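Local coordinates for protein putative rhamnosidase (Streptomyces avermitilis, PDB 3W5M) that releases L-rhamnose by hydrolysing terminal non-reducing alpha-L-rhamnose residues of citrus flavonoids and of the arabinogalactan-protein gum arabic, at residues L27-A32 against Y43-A48; W704-A709 against R713-D718; R941-R946 against G965-R970. All coordinates share one frame; numbering follows the deposited sequence.

In the fold
All three contacts are mainly buried, with no hydrogen bond across the paired segments, and all lie away from the sugar and calcium sites; only contact 2 reaches an exposed residue, Arg713. Contact 1, in the N-terminal immunoglobulin-like domain, and contact 3, in the C-terminal domain, each join two sheets of their own domain, whereas contact 2 joins two consecutive helices of the catalytic domain. Their chemistry differs accordingly: contact 1 rests on a tryptophan-tyrosine pair, contact 2 on a methyl group over a tyrosine ring, and contact 3 on methyl groups of valine, isoleucine and threonine. Contacts 1 and 3 meet where Pro30 CB lies 4.2 Å from Gly965 N, while contact 2 touches neither.

Contact 1 (L27-A32 against Y43-A48); sequences LSWPMA and YQVRVA
Hydrophobic packing between two facing sheets, the core of the beta-sandwich expected of an immunoglobulin-like domain, joins Leu27 and Trp29 of residues 27-32 to Tyr43 and Val45 of residues 43-48 in the N-terminal domain. The backbones stand well apart, with Leu27 CA 9.2 Å from Val45 CA, and side chains alone bridge the gap. Trp29 does most of the bridging with the far rim of its six-membered ring. Its CZ2 comes within 3.5 Å of Tyr43 CG, and its CH2 sits above one face of the tyrosine ring, displaced toward the rim. The two ring planes are inclined by 50° with centroids 5.1 Å apart, an oblique aromatic pair that is neither stacked nor T-shaped. Both residues place CG between the backbone N and the carbonyl carbon (chi1 47° for Trp29, 65° for Tyr43), which turns the two rings into each other across the interface. Val45 divides its branches: CG2 meets Trp29 CZ3 at 3.9 Å, while CG1 meets Leu27 CD1 at 3.8 Å. Trp29 NE1 hydrogen-bonds to Gln40 OE1, a bond likely to hold the indole in this orientation. Strand 26-32 pairs with strands 5-6, 10-11 and 73-74, and strand 40-48 runs between 60-66 and 85-94; Trp29 also reaches Val90 and Val92 of strand 85-94, and Val45 packs on Trp60 of strand 60-66.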
# COMPACT_ATOMS: atom_id res chain seq x y z
N LEU A 27 4.42 -4.61 -26.31
CA LEU A 27 5.82 -4.29 -26.55
C LEU A 27 5.96 -2.79 -26.79
O LEU A 27 5.07 -2.17 -27.42
CB LEU A 27 6.28 -5.06 -27.81
CG LEU A 27 6.11 -6.59 -27.77
CD1 LEU A 27 6.50 -7.17 -29.13
CD2 LEU A 27 6.97 -7.17 -26.68
N SER A 28 7.05 -2.19 -26.31
CA SER A 28 7.29 -0.76 -26.50
C SER A 28 8.72 -0.51 -26.94
O SER A 28 9.65 -1.19 -26.47
CB SER A 28 7.02 0.02 -25.21
OG SER A 28 5.62 0.01 -24.86
N TRP A 29 8.91 0.48 -27.81
CA TRP A 29 10.27 0.84 -28.29
C TRP A 29 10.51 2.35 -28.34
O TRP A 29 10.37 2.98 -29.38
CB TRP A 29 10.63 0.13 -29.62
CG TRP A 29 9.56 0.16 -30.70
CD1 TRP A 29 9.40 1.12 -31.66
CD2 TRP A 29 8.55 -0.82 -30.94
NE1 TRP A 29 8.32 0.80 -32.47
CE2 TRP A 29 7.80 -0.38 -32.06
CE3 TRP A 29 8.19 -2.02 -30.32
CZ2 TRP A 29 6.72 -1.10 -32.57
CZ3 TRP A 29 7.14 -2.77 -30.85
CH2 TRP A 29 6.40 -2.29 -31.96
N PRO A 30 10.89 2.93 -27.19
CA PRO A 30 11.33 4.32 -27.23
C PRO A 30 12.47 4.44 -28.27
O PRO A 30 13.28 3.50 -28.42
CB PRO A 30 11.87 4.57 -25.81
CG PRO A 30 11.33 3.46 -24.95
CD PRO A 30 11.11 2.30 -25.88
N MET A 31 12.51 5.54 -29.00
CA MET A 31 13.58 5.73 -29.98
C MET A 31 14.37 7.00 -29.67
O MET A 31 13.87 7.90 -29.02
CB MET A 31 12.99 5.79 -31.38
CG MET A 31 12.47 4.45 -31.91
SD MET A 31 11.20 4.74 -33.19
CE MET A 31 9.80 5.22 -32.18
N ALA A 32 15.62 7.05 -30.13
CA ALA A 32 16.46 8.24 -29.93
C ALA A 32 17.05 8.68 -31.25
O ALA A 32 17.36 7.85 -32.11
CB ALA A 32 17.58 7.95 -28.93
N TYR A 43 7.06 -0.58 -38.52
CA TYR A 43 7.89 -1.37 -37.59
C TYR A 43 7.89 -2.82 -38.00
O TYR A 43 7.04 -3.25 -38.76
CB TYR A 43 7.38 -1.25 -36.14
CG TYR A 43 6.00 -1.85 -35.92
CD1 TYR A 43 5.85 -3.22 -35.63
CD2 TYR A 43 4.84 -1.06 -35.96
CE1 TYR A 43 4.60 -3.78 -35.42
CE2 TYR A 43 3.58 -1.63 -35.74
CZ TYR A 43 3.47 -2.99 -35.49
OH TYR A 43 2.24 -3.57 -35.26
N GLN A 44 8.83 -3.57 -37.46
CA GLN A 44 8.85 -5.00 -37.65
C GLN A 44 9.36 -5.65 -36.41
O GLN A 44 10.47 -5.35 -35.96
CB GLN A 44 9.76 -5.39 -38.82
CG GLN A 44 10.01 -6.89 -38.97
CD GLN A 44 10.89 -7.23 -40.16
OE1 GLN A 44 11.60 -6.37 -40.68
NE2 GLN A 44 10.86 -8.50 -40.58
N VAL A 45 8.57 -6.60 -35.87
CA VAL A 45 8.96 -7.32 -34.68
C VAL A 45 9.29 -8.77 -34.99
O VAL A 45 8.57 -9.43 -35.73
CB VAL A 45 7.85 -7.27 -33.60
CG1 VAL A 45 8.22 -8.15 -32.41
CG2 VAL A 45 7.58 -5.82 -33.19
N ARG A 46 10.38 -9.27 -34.44
CA ARG A 46 10.67 -10.70 -34.52
C ARG A 46 10.79 -11.28 -33.14
O ARG A 46 11.31 -10.62 -32.25
CB ARG A 46 11.99 -10.93 -35.23
CG ARG A 46 11.98 -10.57 -36.69
CD ARG A 46 13.39 -10.72 -37.19
NE ARG A 46 13.44 -10.74 -38.64
CZ ARG A 46 14.56 -10.76 -39.35
NH1 ARG A 46 15.74 -10.76 -38.73
NH2 ARG A 46 14.49 -10.78 -40.66
N VAL A 47 10.32 -12.52 -32.99
CA VAL A 47 10.37 -13.25 -31.74
C VAL A 47 10.91 -14.64 -32.07
O VAL A 47 10.49 -15.25 -33.05
CB VAL A 47 8.96 -13.40 -31.09
CG1 VAL A 47 9.07 -14.04 -29.71
CG2 VAL A 47 8.22 -12.08 -31.02
N ALA A 48 11.82 -15.12 -31.23
CA ALA A 48 12.50 -16.38 -31.44
C ALA A 48 12.88 -17.04 -30.11
O ALA A 48 12.84 -16.40 -29.04
CB ALA A 48 13.73 -16.17 -32.33

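Contact 2 (W704-A709 against R713-D718); sequences WALYQA and RQVLAD
Leu716 and Tyr707 form the centre of this helix-helix contact through a CH-pi interaction. Leu716 CD1 lies over one face of the phenol ring, 3.7 Å from its centroid and 16° off the ring normal. The methyl is shifted toward the CG-CD1 side of the ring, 3.6 Å from Tyr707 CG. Tyr707 holds CG anti to its own nitrogen (chi1 180°), which carries the ring out from its helix and across the leucine at about a right angle.

Further apolar contacts extend the interface. The second methyl, Leu716 CD2, touches Tyr707 CB and also meets Trp704 CE3 at 4.0 Å, approaching the indole obliquely. Leu706 CD1 and Val715 CG1 are likewise 4.0 Å apart, their side chains crossing nearly perpendicularly.

The polar residues are served by a partner beyond the pair. Arg713 CG lies at the edge of the Tyr707 ring, 3.8 Å from Tyr707 CE1, and the two side chains run alongside each other in the same direction. Their ends converge on Glu777, where Tyr707 OH bonds OE1 and Arg713 NH2 bonds the backbone O. Replacing Tyr707 by an alanine would take away the ring, and Leu716 CD1 is then likely to lose its aromatic face and the Glu777 carboxylate this hydroxyl partner.

The axes of segments 704-709 and 713-718 approach to 8.6 Å and run 160° apart. Helices 698-710 and 713-732 are thus consecutive, nearly antiparallel helices packed side by side, an arrangement characteristic of the (alpha/alpha)6 barrel of the catalytic domain.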
# COMPACT_ATOMS: atom_id res chain seq x y z
N TRP A 704 -9.16 6.49 -16.66
CA TRP A 704 -8.96 7.63 -17.53
C TRP A 704 -7.63 8.32 -17.27
O TRP A 704 -6.93 8.71 -18.21
CB TRP A 704 -10.12 8.65 -17.40
CG TRP A 704 -10.02 9.71 -18.44
CD1 TRP A 704 -9.71 11.03 -18.25
CD2 TRP A 704 -10.21 9.55 -19.86
NE1 TRP A 704 -9.71 11.70 -19.45
CE2 TRP A 704 -10.01 10.82 -20.46
CE3 TRP A 704 -10.54 8.44 -20.67
CZ2 TRP A 704 -10.11 11.03 -21.84
CZ3 TRP A 704 -10.65 8.65 -22.07
CH2 TRP A 704 -10.44 9.94 -22.63
N ALA A 705 -7.28 8.47 -16.00
CA ALA A 705 -5.99 9.06 -15.66
C ALA A 705 -4.82 8.23 -16.25
O ALA A 705 -3.88 8.80 -16.78
CB ALA A 705 -5.87 9.25 -14.14
N LEU A 706 -4.91 6.90 -16.19
CA LEU A 706 -3.85 6.03 -16.77
C LEU A 706 -3.84 6.18 -18.29
O LEU A 706 -2.81 6.28 -18.90
CB LEU A 706 -4.02 4.57 -16.40
CG LEU A 706 -3.94 4.14 -14.92
CD1 LEU A 706 -4.23 2.66 -14.69
CD2 LEU A 706 -2.57 4.49 -14.31
N TYR A 707 -5.02 6.28 -18.88
CA TYR A 707 -5.06 6.49 -20.32
C TYR A 707 -4.41 7.82 -20.75
O TYR A 707 -3.60 7.85 -21.70
CB TYR A 707 -6.49 6.36 -20.83
CG TYR A 707 -6.55 6.58 -22.31
CD1 TYR A 707 -6.00 5.62 -23.18
CD2 TYR A 707 -7.11 7.73 -22.85
CE1 TYR A 707 -6.03 5.80 -24.55
CE2 TYR A 707 -7.16 7.91 -24.23
CZ TYR A 707 -6.61 6.94 -25.06
OH TYR A 707 -6.62 7.08 -26.44
N GLN A 708 -4.73 8.91 -20.07
CA GLN A 708 -4.09 10.20 -20.31
C GLN A 708 -2.55 10.16 -20.16
O GLN A 708 -1.82 10.69 -21.01
CB GLN A 708 -4.69 11.27 -19.40
CG GLN A 708 -6.10 11.62 -19.83
CD GLN A 708 -6.10 12.26 -21.21
OE1 GLN A 708 -5.40 13.25 -21.45
NE2 GLN A 708 -6.85 11.67 -22.14
N ALA A 709 -2.06 9.51 -19.11
CA ALA A 709 -0.62 9.49 -18.86
C ALA A 709 0.13 8.54 -19.76
O ALA A 709 1.27 8.85 -20.19
CB ALA A 709 -0.32 9.16 -17.39
N ARG A 713 -4.65 1.79 -23.90
CA ARG A 713 -6.02 1.49 -24.35
C ARG A 713 -6.57 0.25 -23.67
O ARG A 713 -7.76 0.15 -23.48
CB ARG A 713 -6.12 1.34 -25.90
CG ARG A 713 -5.75 2.63 -26.64
CD ARG A 713 -5.68 2.47 -28.16
NE ARG A 713 -6.99 2.62 -28.81
CZ ARG A 713 -7.73 1.60 -29.25
NH1 ARG A 713 -7.32 0.36 -29.10
NH2 ARG A 713 -8.90 1.83 -29.83
N GLN A 714 -5.72 -0.68 -23.27
CA GLN A 714 -6.21 -1.89 -22.64
C GLN A 714 -6.88 -1.61 -21.28
O GLN A 714 -7.86 -2.27 -20.92
CB GLN A 714 -5.09 -2.91 -22.47
CG GLN A 714 -5.52 -4.21 -21.82
CD GLN A 714 -4.40 -5.23 -21.85
OE1 GLN A 714 -4.17 -5.87 -22.87
NE2 GLN A 714 -3.67 -5.37 -20.73
N VAL A 715 -6.36 -0.63 -20.56
CA VAL A 715 -6.93 -0.24 -19.28
C VAL A 715 -8.38 0.25 -19.49
O VAL A 715 -9.25 -0.06 -18.68
CB VAL A 715 -6.08 0.85 -18.61
CG1 VAL A 715 -6.82 1.48 -17.46
CG2 VAL A 715 -4.79 0.22 -18.07
N LEU A 716 -8.63 0.98 -20.57
CA LEU A 716 -9.99 1.44 -20.86
C LEU A 716 -10.91 0.30 -21.26
O LEU A 716 -12.03 0.18 -20.75
CB LEU A 716 -9.99 2.51 -21.95
CG LEU A 716 -9.24 3.81 -21.72
CD1 LEU A 716 -9.51 4.70 -22.92
CD2 LEU A 716 -9.65 4.50 -20.41
N ALA A 717 -10.44 -0.56 -22.16
CA ALA A 717 -11.25 -1.71 -22.57
C ALA A 717 -11.66 -2.58 -21.37
O ALA A 717 -12.79 -3.04 -21.28
CB ALA A 717 -10.54 -2.50 -23.67
N ASP A 718 -10.75 -2.78 -20.42
CA ASP A 718 -11.03 -3.65 -19.29
C ASP A 718 -11.95 -2.99 -18.25
O ASP A 718 -12.58 -3.70 -17.48
CB ASP A 718 -9.70 -4.07 -18.62
CG ASP A 718 -8.91 -5.07 -19.44
OD1 ASP A 718 -9.46 -5.70 -20.39
OD2 ASP A 718 -7.70 -5.26 -19.15

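Contact 3 (R941-R946 against G965-R970); sequences RQVVIR and GPVSTR
Face-to-face packing of two beta-sheets, as in a beta-sandwich, brings Val943 and Ile945 of residues 941-946 against Val967 and Thr969 of residues 965-970 in the C-terminal domain. Two pairs carry the contact, and they follow the register of the backbones: Val943 CA is 8.3 Å from Val967 CA, and Ile945 CA is 8.1 Å from Thr969 CA. At such separations the strands are too far apart to share backbone hydrogen bonds, and a layer of side chains lies between them.

The valines reach toward each other tip to tip, with Val943 CG2 4.0 Å from Val967 CG1. Val967 holds CG1 anti to its backbone N (chi1 175°), which points that methyl at Val943 CG2. Ile945 and Thr969 instead slide past one another in opposite directions and meet through their CG2 methyls, also 4.0 Å apart. Thr969 thus turns its apolar branch to the isoleucine, while its hydroxyl serves a different purpose: OG1 hydrogen-bonds to the carbonyl O of Ala931, which satisfies this hydroxyl and probably holds the side chain in the rotation that turns CG2 to Ile945. The interface is small, burying 137 Å² in all, and rests on methyl groups throughout.

On one side, strand 942-945 lies between 934-935 and 989-995. On the other, strand 965-974 lies between 955-962 and 977-984, and Ile945 crosses the interface to pack also on Leu980 and Cys982 of strand 977-984, while Thr969 touches Ala958 of strand 955-962.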
# COMPACT_ATOMS: atom_id res chain seq x y z
N ARG A 941 1.65 11.48 -26.88
CA ARG A 941 1.88 11.43 -28.32
C ARG A 941 2.07 12.85 -28.86
O ARG A 941 2.83 13.08 -29.82
CB ARG A 941 0.72 10.75 -29.05
CG ARG A 941 1.08 10.29 -30.45
CD ARG A 941 2.42 9.56 -30.43
NE ARG A 941 2.88 9.20 -31.76
CZ ARG A 941 2.46 8.14 -32.44
NH1 ARG A 941 1.54 7.32 -31.93
NH2 ARG A 941 2.94 7.90 -33.65
N GLN A 942 1.35 13.79 -28.26
CA GLN A 942 1.61 15.21 -28.42
C GLN A 942 1.78 15.71 -26.99
O GLN A 942 0.99 15.36 -26.11
CB GLN A 942 0.43 15.96 -29.05
CG GLN A 942 0.76 17.41 -29.34
CD GLN A 942 -0.45 18.32 -29.50
OE1 GLN A 942 -1.41 18.26 -28.72
NE2 GLN A 942 -0.40 19.18 -30.50
N VAL A 943 2.83 16.51 -26.76
CA VAL A 943 3.04 17.15 -25.46
C VAL A 943 2.73 18.65 -25.57
O VAL A 943 3.23 19.32 -26.50
CB VAL A 943 4.46 16.86 -24.88
CG1 VAL A 943 5.56 17.35 -25.81
CG2 VAL A 943 4.63 17.45 -23.49
N VAL A 944 1.91 19.18 -24.66
CA VAL A 944 1.73 20.63 -24.58
C VAL A 944 2.76 21.18 -23.60
O VAL A 944 2.79 20.79 -22.42
CB VAL A 944 0.31 21.03 -24.13
CG1 VAL A 944 0.19 22.54 -24.03
CG2 VAL A 944 -0.75 20.46 -25.06
N ILE A 945 3.63 22.05 -24.12
CA ILE A 945 4.66 22.71 -23.34
C ILE A 945 4.28 24.17 -23.14
O ILE A 945 4.52 25.04 -24.01
CB ILE A 945 6.05 22.54 -24.00
CG1 ILE A 945 6.35 21.03 -24.10
CG2 ILE A 945 7.10 23.32 -23.25
CD1 ILE A 945 7.65 20.66 -24.77
N ARG A 946 3.68 24.43 -21.98
CA ARG A 946 3.11 25.73 -21.67
C ARG A 946 3.50 26.16 -20.24
O ARG A 946 2.66 26.16 -19.34
CB ARG A 946 1.60 25.69 -21.88
CG ARG A 946 0.93 27.05 -21.76
CD ARG A 946 -0.54 27.04 -22.11
NE ARG A 946 -1.00 28.42 -22.16
CZ ARG A 946 -2.22 28.81 -22.50
NH1 ARG A 946 -3.16 27.93 -22.83
NH2 ARG A 946 -2.50 30.12 -22.51
N GLY A 965 9.91 7.95 -24.14
CA GLY A 965 11.25 8.40 -23.72
C GLY A 965 11.17 9.75 -23.02
O GLY A 965 10.07 10.28 -22.74
N PRO A 966 12.34 10.35 -22.73
CA PRO A 966 12.32 11.56 -21.88
C PRO A 966 11.70 12.80 -22.55
O PRO A 966 11.95 13.09 -23.73
CB PRO A 966 13.79 11.77 -21.51
CG PRO A 966 14.57 11.09 -22.58
CD PRO A 966 13.71 9.97 -23.13
N VAL A 967 10.85 13.48 -21.79
CA VAL A 967 10.31 14.77 -22.18
C VAL A 967 10.90 15.76 -21.17
O VAL A 967 10.59 15.69 -19.99
CB VAL A 967 8.78 14.78 -22.15
CG1 VAL A 967 8.24 16.18 -22.44
CG2 VAL A 967 8.27 13.79 -23.19
N SER A 968 11.77 16.66 -21.63
CA SER A 968 12.44 17.60 -20.73
C SER A 968 12.14 19.05 -21.04
O SER A 968 11.89 19.40 -22.20
CB SER A 968 13.94 17.37 -20.74
OG SER A 968 14.21 16.01 -20.44
N THR A 969 12.15 19.87 -20.00
CA THR A 969 12.01 21.33 -20.12
C THR A 969 13.00 22.03 -19.20
O THR A 969 13.40 21.48 -18.17
CB THR A 969 10.60 21.86 -19.77
OG1 THR A 969 10.26 21.52 -18.41
CG2 THR A 969 9.54 21.32 -20.72
N ARG A 970 13.43 23.22 -19.60
CA ARG A 970 14.26 24.07 -18.77
C ARG A 970 14.01 25.49 -19.23
O ARG A 970 14.25 25.81 -20.40
CB ARG A 970 15.73 23.74 -18.93
CG ARG A 970 16.61 24.59 -18.04
CD ARG A 970 18.02 24.04 -17.98
NE ARG A 970 18.98 25.09 -17.65
CZ ARG A 970 20.27 25.05 -17.99
NH1 ARG A 970 20.77 24.02 -18.68
NH2 ARG A 970 21.07 26.06 -17.65